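PDB 1TXD: Rho guanine nucleotide exchange factor 12 from Homo sapiens, which acts as a guanine nucleotide exchange factor for the GTPase RhoA, the DH and PH domains of the longer protein making up this chain. Local coordinates for residues 30-35 with 178-183; 47-52 with 155-160; 250-255 with 276-281. The protein carries 1 engineered substitution. One frame throughout, in Å; residues are numbered along the deposited sequence.

In the fold
Contacts 1 and 2 lie in the helical DH domain and share its long helix 20-57, which meets helix 169-186 in contact 1 and, further along, the loop between helices 143-154 and 163-166 in contact 2. Their centres are about 26 Å apart, and contact 2 is nested in the chain loop that contact 1 closes; in both, helix 20-57 touches elements more than 100 residues further along the chain. Contact 3 follows in series in the PH domain, on the other side of the chain's centre, about 43 Å from contact 1 and about 38 Å from contact 2 between centres. Helix 191-230 touches Leu181 of contact 1 and Leu252 of contact 3, and so links the two domains.

Contact 1 (30-35 with 178-183); sequences NELFYT and PLLLDN
Glu31 meets Leu180 through its aliphatic part: Glu31 CG lies 3.7 Å from Leu180 CD2, the two side chains crossing at about a right angle. Its chain starts opposite the backbone N (chi1 -175°), and the bend at chi2 carries the carboxylate off while CG rests against Leu180. One residue on, Leu32 is buried and spreads its two methyls over two partners. Leu32 CD1 lies 4.2 Å from Leu180 CD1, and Leu32 CD2 4.5 Å from Leu181 CD1. This is an antiparallel pairing of two helices of the DH bundle, the segment axes inclined at 151° and 9.8 Å apart at closest approach, with Leu32 and Leu180 the nearest residues by CA. No hydrogen bond crosses between the segments; the join is mainly apolar, and Leu180 has the larger part of it, wedged among Glu31, Leu32 and Thr35. Leu181 also packs on Ala200, Ala201 and Cys204 of helix 191-230, and Leu32 on Met86 of helix 72-90. Thr35, a turn after Glu31, sets its OG1 4.1 Å from Leu180 CD1. Thr35 OG1 sits between its own backbone N and carbonyl carbon (chi1 53°), from where it donates back along the helix to Glu31 O at 2.7 Å, a carbonyl that also accepts from Thr35 N. Arg173 of helix 169-186 bonds to the same OG1, a polar tie at the border of the leucine cluster.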
loop_
_atom_site.group_PDB
_atom_site.type_symbol
_atom_site.label_atom_id
_atom_site.label_comp_id
_atom_site.label_asym_id
_atom_site.label_seq_id
_atom_site.Cartn_x
_atom_site.Cartn_y
_atom_site.Cartn_z
ATOM N N ASN A 30 20.838 -17.353 -11.073
ATOM C CA ASN A 30 19.788 -18.062 -11.775
ATOM C C ASN A 30 18.447 -18.024 -11.064
ATOM O O ASN A 30 17.414 -18.123 -11.719
ATOM C CB ASN A 30 20.189 -19.501 -12.019
ATOM C CG ASN A 30 20.829 -19.660 -13.327
ATOM O OD1 ASN A 30 20.152 -19.885 -14.327
ATOM N ND2 ASN A 30 22.169 -19.525 -13.361
ATOM N N GLU A 31 18.496 -17.896 -9.736
ATOM C CA GLU A 31 17.327 -17.701 -8.930
ATOM C C GLU A 31 16.668 -16.350 -9.269
ATOM O O GLU A 31 15.457 -16.274 -9.321
ATOM C CB GLU A 31 17.705 -17.778 -7.435
ATOM C CG GLU A 31 16.566 -17.709 -6.418
ATOM C CD GLU A 31 15.581 -18.869 -6.496
ATOM O OE1 GLU A 31 15.573 -19.590 -7.538
ATOM O OE2 GLU A 31 14.787 -19.047 -5.523
ATOM N N LEU A 32 17.473 -15.309 -9.475
ATOM C CA LEU A 32 16.984 -14.007 -9.794
ATOM C C LEU A 32 16.326 -14.074 -11.160
ATOM O O LEU A 32 15.162 -13.661 -11.296
ATOM C CB LEU A 32 18.096 -12.963 -9.791
ATOM C CG LEU A 32 17.771 -11.658 -10.534
ATOM C CD1 LEU A 32 16.639 -10.845 -9.870
ATOM C CD2 LEU A 32 18.999 -10.854 -10.640
ATOM N N PHE A 33 17.014 -14.668 -12.129
ATOM C CA PHE A 33 16.443 -14.778 -13.454
ATOM C C PHE A 33 15.159 -15.610 -13.469
ATOM O O PHE A 33 14.172 -15.149 -13.987
ATOM C CB PHE A 33 17.438 -15.323 -14.478
ATOM C CG PHE A 33 18.645 -14.420 -14.728
ATOM C CD1 PHE A 33 18.937 -13.326 -13.915
ATOM C CD2 PHE A 33 19.514 -14.707 -15.772
ATOM C CE1 PHE A 33 20.083 -12.539 -14.143
ATOM C CE2 PHE A 33 20.636 -13.917 -15.999
ATOM C CZ PHE A 33 20.904 -12.830 -15.184
ATOM N N TYR A 34 15.177 -16.797 -12.860
ATOM C CA TYR A 34 14.075 -17.727 -12.897
ATOM C C TYR A 34 12.791 -17.174 -12.243
ATOM O O TYR A 34 11.716 -17.362 -12.780
ATOM C CB TYR A 34 14.481 -19.054 -12.216
ATOM C CG TYR A 34 13.387 -20.114 -12.207
ATOM C CD1 TYR A 34 13.382 -21.141 -13.167
ATOM C CD2 TYR A 34 12.334 -20.097 -11.237
ATOM C CE1 TYR A 34 12.368 -22.126 -13.178
ATOM C CE2 TYR A 34 11.320 -21.058 -11.260
ATOM C CZ TYR A 34 11.351 -22.076 -12.235
ATOM O OH TYR A 34 10.385 -23.049 -12.282
ATOM N N THR A 35 12.917 -16.543 -11.078
ATOM C CA THR A 35 11.770 -16.034 -10.352
ATOM C C THR A 35 11.274 -14.759 -11.027
ATOM O O THR A 35 10.147 -14.395 -10.825
ATOM C CB THR A 35 12.107 -15.723 -8.898
ATOM O OG1 THR A 35 13.247 -14.850 -8.843
ATOM C CG2 THR A 35 12.538 -16.972 -8.163
ATOM N N PRO A 178 15.844 -7.188 -2.948
ATOM C CA PRO A 178 16.991 -6.928 -2.084
ATOM C C PRO A 178 17.720 -8.197 -1.646
ATOM O O PRO A 178 18.952 -8.201 -1.582
ATOM C CB PRO A 178 16.382 -6.226 -0.879
ATOM C CG PRO A 178 15.141 -5.669 -1.326
ATOM C CD PRO A 178 14.603 -6.623 -2.400
ATOM N N LEU A 179 16.966 -9.249 -1.349
ATOM C CA LEU A 179 17.518 -10.473 -0.793
ATOM C C LEU A 179 18.232 -11.243 -1.911
ATOM O O LEU A 179 19.355 -11.723 -1.751
ATOM C CB LEU A 179 16.384 -11.307 -0.184
ATOM C CG LEU A 179 15.372 -10.579 0.732
ATOM C CD1 LEU A 179 14.052 -11.392 0.951
ATOM C CD2 LEU A 179 16.086 -10.225 2.081
ATOM N N LEU A 180 17.590 -11.310 -3.061
ATOM C CA LEU A 180 18.193 -11.915 -4.242
ATOM C C LEU A 180 19.547 -11.304 -4.601
ATOM O O LEU A 180 20.491 -12.033 -4.890
ATOM C CB LEU A 180 17.256 -11.801 -5.420
ATOM C CG LEU A 180 15.972 -12.619 -5.311
ATOM C CD1 LEU A 180 14.895 -12.088 -6.246
ATOM C CD2 LEU A 180 16.221 -14.106 -5.575
ATOM N N LEU A 181 19.643 -9.974 -4.549
ATOM C CA LEU A 181 20.876 -9.270 -4.875
ATOM C C LEU A 181 21.914 -9.417 -3.752
ATOM O O LEU A 181 23.086 -9.573 -4.030
ATOM C CB LEU A 181 20.616 -7.789 -5.249
ATOM C CG LEU A 181 20.284 -7.579 -6.743
ATOM C CD1 LEU A 181 18.972 -8.169 -7.053
ATOM C CD2 LEU A 181 20.230 -6.128 -7.178
ATOM N N ASP A 182 21.491 -9.380 -2.495
ATOM C CA ASP A 182 22.398 -9.644 -1.390
ATOM C C ASP A 182 23.074 -11.017 -1.534
ATOM O O ASP A 182 24.237 -11.190 -1.174
ATOM C CB ASP A 182 21.662 -9.662 -0.064
ATOM C CG ASP A 182 21.348 -8.294 0.474
ATOM O OD1 ASP A 182 21.832 -7.270 -0.037
ATOM O OD2 ASP A 182 20.606 -8.184 1.475
ATOM N N ASN A 183 22.342 -11.992 -2.064
ATOM C CA ASN A 183 22.863 -13.354 -2.167
ATOM C C ASN A 183 23.845 -13.465 -3.310
ATOM O O ASN A 183 24.842 -14.181 -3.216
ATOM C CB ASN A 183 21.742 -14.369 -2.340
ATOM C CG ASN A 183 21.312 -14.972 -1.034
ATOM O OD1 ASN A 183 22.017 -14.872 -0.018
ATOM N ND2 ASN A 183 20.159 -15.617 -1.042
#

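Contact 2 (47-52 with 155-160); sequences DQVFYQ and NPLCRR
A cysteine sulfur beside an aromatic ring marks this contact: Cys158 SG lies 4.8 Å from the centroid of the Phe50 ring, 72° off the ring normal. This oblique sulfur-aromatic approach is made at the far end of the ring, with Cys158 SG 3.7 Å from Phe50 CE2 and equally near CZ. Phe50 CG stands opposite the carbonyl carbon (chi1 -64°), which brings the CE2/CZ end of the ring nearer the loop although its CB does not lead there. Val49 contributes the larger buried area, and both its methyls meet Asn155, CG1 at the CB and CG2 at the amide nitrogen. Val49 CG1 also lies over one face of the Phe50 ring, offset toward the rim, and packs 4.2 Å from Cys158 SG. Val49 CG2 comes 4.0 Å from Leu157 CD1. No hydrogen bond spans the two segments. The loop is shaped from within: Asn155 OD1 accepts from Leu157 N at 3.1 Å with a nearly straight N-H...O angle of 170°, an Asx turn that opens the short 3-10 segment 156-158. On the helix side, a wider pi-type turn is closed by Gln52 N bonding to Asp47 O at 2.8 Å, and it spans Val49 and Phe50. Within the DH bundle, the loop packs against one flank of helix 20-57; Val49 and Phe50 also lean on Ala152 of helix 143-154, Phe50 on Leu163 and Phe69, and both Phe50 and Cys158 on Ile166 of helix 163-166.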
loop_
_atom_site.group_PDB
_atom_site.type_symbol
_atom_site.label_atom_id
_atom_site.label_comp_id
_atom_site.label_asym_id
_atom_site.label_seq_id
_atom_site.Cartn_x
_atom_site.Cartn_y
_atom_site.Cartn_z
ATOM N N ASP A 47 -3.327 -10.175 -16.468
ATOM C CA ASP A 47 -3.631 -9.536 -17.785
ATOM C C ASP A 47 -4.544 -10.373 -18.612
ATOM O O ASP A 47 -5.499 -9.839 -19.201
ATOM C CB ASP A 47 -2.341 -9.142 -18.554
ATOM C CG ASP A 47 -2.617 -8.494 -19.862
ATOM O OD1 ASP A 47 -2.276 -9.130 -20.878
ATOM O OD2 ASP A 47 -3.260 -7.424 -19.995
ATOM N N GLN A 48 -4.268 -11.646 -18.756
ATOM C CA GLN A 48 -4.952 -12.383 -19.856
ATOM C C GLN A 48 -6.287 -12.959 -19.369
ATOM O O GLN A 48 -7.291 -12.930 -20.093
ATOM C CB GLN A 48 -4.078 -13.480 -20.458
ATOM C CG GLN A 48 -2.978 -12.977 -21.445
ATOM C CD GLN A 48 -3.540 -12.183 -22.621
ATOM O OE1 GLN A 48 -4.230 -12.744 -23.482
ATOM N NE2 GLN A 48 -3.232 -10.888 -22.680
ATOM N N VAL A 49 -6.311 -13.396 -18.106
ATOM C CA VAL A 49 -7.498 -14.061 -17.577
ATOM C C VAL A 49 -8.543 -13.026 -17.132
ATOM O O VAL A 49 -9.724 -13.252 -17.385
ATOM C CB VAL A 49 -7.164 -15.061 -16.451
ATOM C CG1 VAL A 49 -8.434 -15.644 -15.847
ATOM C CG2 VAL A 49 -6.281 -16.169 -16.990
ATOM N N PHE A 50 -8.077 -11.895 -16.546
ATOM C CA PHE A 50 -8.901 -10.879 -15.969
ATOM C C PHE A 50 -9.040 -9.638 -16.818
ATOM O O PHE A 50 -10.147 -9.325 -17.227
ATOM C CB PHE A 50 -8.442 -10.499 -14.523
ATOM C CG PHE A 50 -8.568 -11.625 -13.579
ATOM C CD1 PHE A 50 -9.788 -11.919 -12.974
ATOM C CD2 PHE A 50 -7.525 -12.502 -13.391
ATOM C CE1 PHE A 50 -9.935 -13.029 -12.186
ATOM C CE2 PHE A 50 -7.668 -13.615 -12.571
ATOM C CZ PHE A 50 -8.879 -13.875 -11.967
ATOM N N TYR A 51 -7.950 -8.895 -17.032
ATOM C CA TYR A 51 -8.053 -7.543 -17.508
ATOM C C TYR A 51 -8.505 -7.566 -18.958
ATOM O O TYR A 51 -9.489 -6.915 -19.318
ATOM C CB TYR A 51 -6.726 -6.791 -17.421
ATOM C CG TYR A 51 -6.802 -5.456 -18.134
ATOM C CD1 TYR A 51 -7.379 -4.366 -17.539
ATOM C CD2 TYR A 51 -6.423 -5.348 -19.470
ATOM C CE1 TYR A 51 -7.534 -3.126 -18.238
ATOM C CE2 TYR A 51 -6.542 -4.125 -20.181
ATOM C CZ TYR A 51 -7.076 -3.001 -19.522
ATOM O OH TYR A 51 -7.201 -1.803 -20.211
ATOM N N GLN A 52 -7.811 -8.311 -19.775
ATOM C CA GLN A 52 -8.142 -8.314 -21.234
ATOM C C GLN A 52 -9.589 -8.791 -21.445
ATOM O O GLN A 52 -10.364 -8.118 -22.091
ATOM C CB GLN A 52 -7.187 -9.171 -22.014
ATOM C CG GLN A 52 -5.725 -8.641 -22.241
ATOM C CD GLN A 52 -5.600 -7.205 -22.777
ATOM O OE1 GLN A 52 -6.246 -6.849 -23.811
ATOM N NE2 GLN A 52 -4.708 -6.417 -22.166
ATOM N N ASN A 155 -10.583 -20.665 -13.952
ATOM C CA ASN A 155 -9.463 -20.968 -14.862
ATOM C C ASN A 155 -8.326 -21.629 -14.098
ATOM O O ASN A 155 -7.923 -21.087 -13.092
ATOM C CB ASN A 155 -8.930 -19.667 -15.522
ATOM C CG ASN A 155 -8.149 -19.934 -16.789
ATOM O OD1 ASN A 155 -7.227 -20.712 -16.787
ATOM N ND2 ASN A 155 -8.535 -19.304 -17.871
ATOM N N PRO A 156 -7.829 -22.783 -14.525
ATOM C CA PRO A 156 -6.667 -23.426 -13.862
ATOM C C PRO A 156 -5.434 -22.549 -13.681
ATOM O O PRO A 156 -4.680 -22.768 -12.726
ATOM C CB PRO A 156 -6.335 -24.640 -14.774
ATOM C CG PRO A 156 -7.594 -24.950 -15.504
ATOM C CD PRO A 156 -8.396 -23.643 -15.596
ATOM N N LEU A 157 -5.243 -21.543 -14.543
ATOM C CA LEU A 157 -4.066 -20.657 -14.439
ATOM C C LEU A 157 -4.053 -19.883 -13.124
ATOM O O LEU A 157 -3.012 -19.427 -12.664
ATOM C CB LEU A 157 -3.976 -19.722 -15.638
ATOM C CG LEU A 157 -3.986 -20.393 -17.019
ATOM C CD1 LEU A 157 -4.109 -19.329 -18.095
ATOM C CD2 LEU A 157 -2.726 -21.188 -17.234
ATOM N N CYS A 158 -5.214 -19.787 -12.496
ATOM C CA CYS A 158 -5.365 -19.097 -11.253
ATOM C C CYS A 158 -4.922 -19.930 -10.082
ATOM O O CYS A 158 -4.694 -19.388 -8.986
ATOM C CB CYS A 158 -6.827 -18.678 -11.057
ATOM S SG CYS A 158 -7.360 -17.287 -12.106
ATOM N N ARG A 159 -4.793 -21.237 -10.295
ATOM C CA ARG A 159 -4.331 -22.127 -9.256
ATOM C C ARG A 159 -5.165 -21.985 -7.968
ATOM O O ARG A 159 -4.606 -21.919 -6.910
ATOM C CB ARG A 159 -2.852 -21.806 -8.973
ATOM C CG ARG A 159 -1.985 -21.705 -10.220
ATOM C CD ARG A 159 -1.443 -22.981 -10.716
ATOM N NE ARG A 159 -2.007 -23.499 -11.964
ATOM C CZ ARG A 159 -1.460 -23.410 -13.196
ATOM N NH1 ARG A 159 -0.322 -22.729 -13.444
ATOM N NH2 ARG A 159 -2.081 -24.016 -14.215
ATOM N N ARG A 160 -6.500 -21.884 -8.078
ATOM C CA ARG A 160 -7.433 -21.808 -6.906
ATOM C C ARG A 160 -7.270 -20.539 -6.082
ATOM O O ARG A 160 -7.600 -20.524 -4.918
ATOM C CB ARG A 160 -7.285 -23.018 -5.948
ATOM C CG ARG A 160 -7.439 -24.385 -6.589
ATOM C CD ARG A 160 -6.604 -25.528 -5.940
ATOM N NE ARG A 160 -5.591 -25.942 -6.925
ATOM C CZ ARG A 160 -4.262 -25.868 -6.804
ATOM N NH1 ARG A 160 -3.667 -25.476 -5.679
ATOM N NH2 ARG A 160 -3.512 -26.235 -7.835
#

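Contact 3 (250-255 with 276-281); sequences LDLTKR and YTLLLE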
loop_
_atom_site.group_PDB
_atom_site.type_symbol
_atom_site.label_atom_id
_atom_site.label_comp_id
_atom_site.label_asym_id
_atom_site.label_seq_id
_atom_site.Cartn_x
_atom_site.Cartn_y
_atom_site.Cartn_z
ATOM N N LEU A 250 -19.814 17.772 4.829
ATOM C CA LEU A 250 -18.482 17.502 5.365
ATOM C C LEU A 250 -17.796 16.415 4.554
ATOM O O LEU A 250 -18.338 15.320 4.373
ATOM C CB LEU A 250 -18.539 17.071 6.834
ATOM C CG LEU A 250 -17.206 16.597 7.430
ATOM C CD1 LEU A 250 -16.265 17.768 7.612
ATOM C CD2 LEU A 250 -17.415 15.849 8.734
ATOM N N ASP A 251 -16.586 16.733 4.107
ATOM C CA ASP A 251 -15.794 15.834 3.295
ATOM C C ASP A 251 -14.465 15.507 3.967
ATOM O O ASP A 251 -13.487 16.242 3.814
ATOM C CB ASP A 251 -15.555 16.448 1.919
ATOM C CG ASP A 251 -15.130 15.412 0.895
ATOM O OD1 ASP A 251 -14.550 14.388 1.324
ATOM O OD2 ASP A 251 -15.355 15.530 -0.337
ATOM N N LEU A 252 -14.443 14.386 4.689
ATOM C CA LEU A 252 -13.226 13.870 5.325
ATOM C C LEU A 252 -12.046 13.760 4.352
ATOM O O LEU A 252 -10.915 14.064 4.721
ATOM C CB LEU A 252 -13.483 12.501 5.989
ATOM C CG LEU A 252 -14.767 12.290 6.824
ATOM C CD1 LEU A 252 -14.961 10.817 7.247
ATOM C CD2 LEU A 252 -14.774 13.200 8.043
ATOM N N THR A 253 -12.317 13.367 3.102
ATOM C CA THR A 253 -11.254 13.061 2.131
ATOM C C THR A 253 -10.401 14.257 1.699
ATOM O O THR A 253 -9.324 14.073 1.122
ATOM C CB THR A 253 -11.837 12.359 0.859
ATOM O OG1 THR A 253 -12.672 13.261 0.127
ATOM C CG2 THR A 253 -12.774 11.198 1.226
ATOM N N LYS A 254 -10.867 15.477 1.968
ATOM C CA LYS A 254 -10.108 16.676 1.579
ATOM C C LYS A 254 -9.097 17.108 2.646
ATOM O O LYS A 254 -8.531 18.197 2.571
ATOM C CB LYS A 254 -11.050 17.829 1.187
ATOM C CG LYS A 254 -11.521 17.787 -0.274
ATOM C CD LYS A 254 -10.421 18.207 -1.283
ATOM C CE LYS A 254 -9.726 17.015 -1.956
ATOM N NZ LYS A 254 -10.678 15.998 -2.456
ATOM N N ARG A 255 -8.872 16.243 3.627
ATOM C CA ARG A 255 -7.759 16.379 4.553
ATOM C C ARG A 255 -7.255 14.998 4.958
ATOM O O ARG A 255 -8.000 14.023 4.926
ATOM C CB ARG A 255 -8.197 17.169 5.795
ATOM C CG ARG A 255 -9.270 16.490 6.669
ATOM C CD ARG A 255 -10.701 16.912 6.344
ATOM N NE ARG A 255 -10.998 18.239 6.879
ATOM C CZ ARG A 255 -12.134 18.897 6.690
ATOM N NH1 ARG A 255 -13.108 18.382 5.948
ATOM N NH2 ARG A 255 -12.286 20.095 7.236
ATOM N N TYR A 276 -16.691 6.547 18.032
ATOM C CA TYR A 276 -15.463 6.353 17.288
ATOM C C TYR A 276 -15.091 7.723 16.732
ATOM O O TYR A 276 -15.913 8.393 16.102
ATOM C CB TYR A 276 -15.669 5.353 16.142
ATOM C CG TYR A 276 -14.371 4.849 15.556
ATOM C CD1 TYR A 276 -13.747 3.713 16.079
ATOM C CD2 TYR A 276 -13.753 5.518 14.491
ATOM C CE1 TYR A 276 -12.548 3.253 15.559
ATOM C CE2 TYR A 276 -12.554 5.059 13.958
ATOM C CZ TYR A 276 -11.960 3.931 14.501
ATOM O OH TYR A 276 -10.780 3.469 13.982
ATOM N N THR A 277 -13.847 8.120 16.946
ATOM C CA THR A 277 -13.435 9.506 16.783
ATOM C C THR A 277 -12.295 9.585 15.810
ATOM O O THR A 277 -11.462 8.702 15.781
ATOM C CB THR A 277 -12.972 10.056 18.172
ATOM O OG1 THR A 277 -14.110 10.198 19.020
ATOM C CG2 THR A 277 -12.385 11.460 18.064
ATOM N N LEU A 278 -12.228 10.659 15.043
ATOM C CA LEU A 278 -11.189 10.789 14.052
ATOM C C LEU A 278 -10.504 12.107 14.176
ATOM O O LEU A 278 -11.122 13.145 13.985
ATOM C CB LEU A 278 -11.776 10.697 12.645
ATOM C CG LEU A 278 -12.817 9.620 12.320
ATOM C CD1 LEU A 278 -13.287 9.867 10.906
ATOM C CD2 LEU A 278 -12.321 8.181 12.508
ATOM N N LEU A 279 -9.219 12.061 14.501
ATOM C CA LEU A 279 -8.347 13.231 14.410
ATOM C C LEU A 279 -7.818 13.410 12.984
ATOM O O LEU A 279 -7.003 12.611 12.520
ATOM C CB LEU A 279 -7.163 13.088 15.366
ATOM C CG LEU A 279 -6.067 14.146 15.259
ATOM C CD1 LEU A 279 -6.646 15.563 15.278
ATOM C CD2 LEU A 279 -5.083 13.962 16.417
ATOM N N LEU A 280 -8.275 14.466 12.317
ATOM C CA LEU A 280 -7.807 14.843 10.984
ATOM C C LEU A 280 -6.873 16.045 11.065
ATOM O O LEU A 280 -6.602 16.551 12.152
ATOM C CB LEU A 280 -8.999 15.163 10.075
ATOM C CG LEU A 280 -10.159 14.172 10.128
ATOM C CD1 LEU A 280 -11.219 14.531 9.072
ATOM C CD2 LEU A 280 -9.677 12.746 9.920
ATOM N N GLU A 281 -6.390 16.507 9.910
ATOM C CA GLU A 281 -5.397 17.588 9.851
ATOM C C GLU A 281 -5.825 18.816 10.651
ATOM O O GLU A 281 -5.013 19.429 11.356
ATOM C CB GLU A 281 -5.138 18.015 8.396
ATOM C CG GLU A 281 -3.798 17.564 7.823
ATOM C CD GLU A 281 -3.736 17.665 6.302
ATOM O OE1 GLU A 281 -4.477 18.493 5.723
ATOM O OE2 GLU A 281 -2.947 16.916 5.680
#
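Arg255, Leu280 and Leu252 give up the most surface here, joining the chain just before strand 257-266 to the end of strand 275-280, part of the antiparallel PH sheet. Arg255 uses its aliphatic part: Arg255 CG and CD each lie 3.7 Å from Leu280 CD1, and CG is equally near Leu280 CB. Its CG lies between the backbone N and carbonyl carbon (chi1 65°), and further bends at chi2 and chi3 curl the chain back to its own segment, its methylenes lying against Leu280. There Arg255 NH1 bonds to Asp251 O at 3.0 Å from well above the carbonyl plane. Lys254 N reaches that oxygen from the opposite face. Replacing Arg255 by an alanine would remove the methylenes beside Leu280, and Asp282 and Asp251 O would probably each lose a partner. Leu280 CD1 also lies 3.9 Å from Leu252 CD2. Leu252 CD1 is 4.1 Å from Leu278 CD1, the two leucines crossing at about a right angle; Leu252 also rests on Leu224 of helix 191-230, which comes from the DH domain, placing the contact near the DH-PH junction. At the exposed border, Glu281 OE1 stands 3.9 Å from Arg255 CB. No hydrogen bond runs between the segments; leucine and methylene contacts carry the join, while the hydrogen bond to Asp251 O and a salt bridge from NE to Asp282 would tend to hold the arginine folded against Leu280.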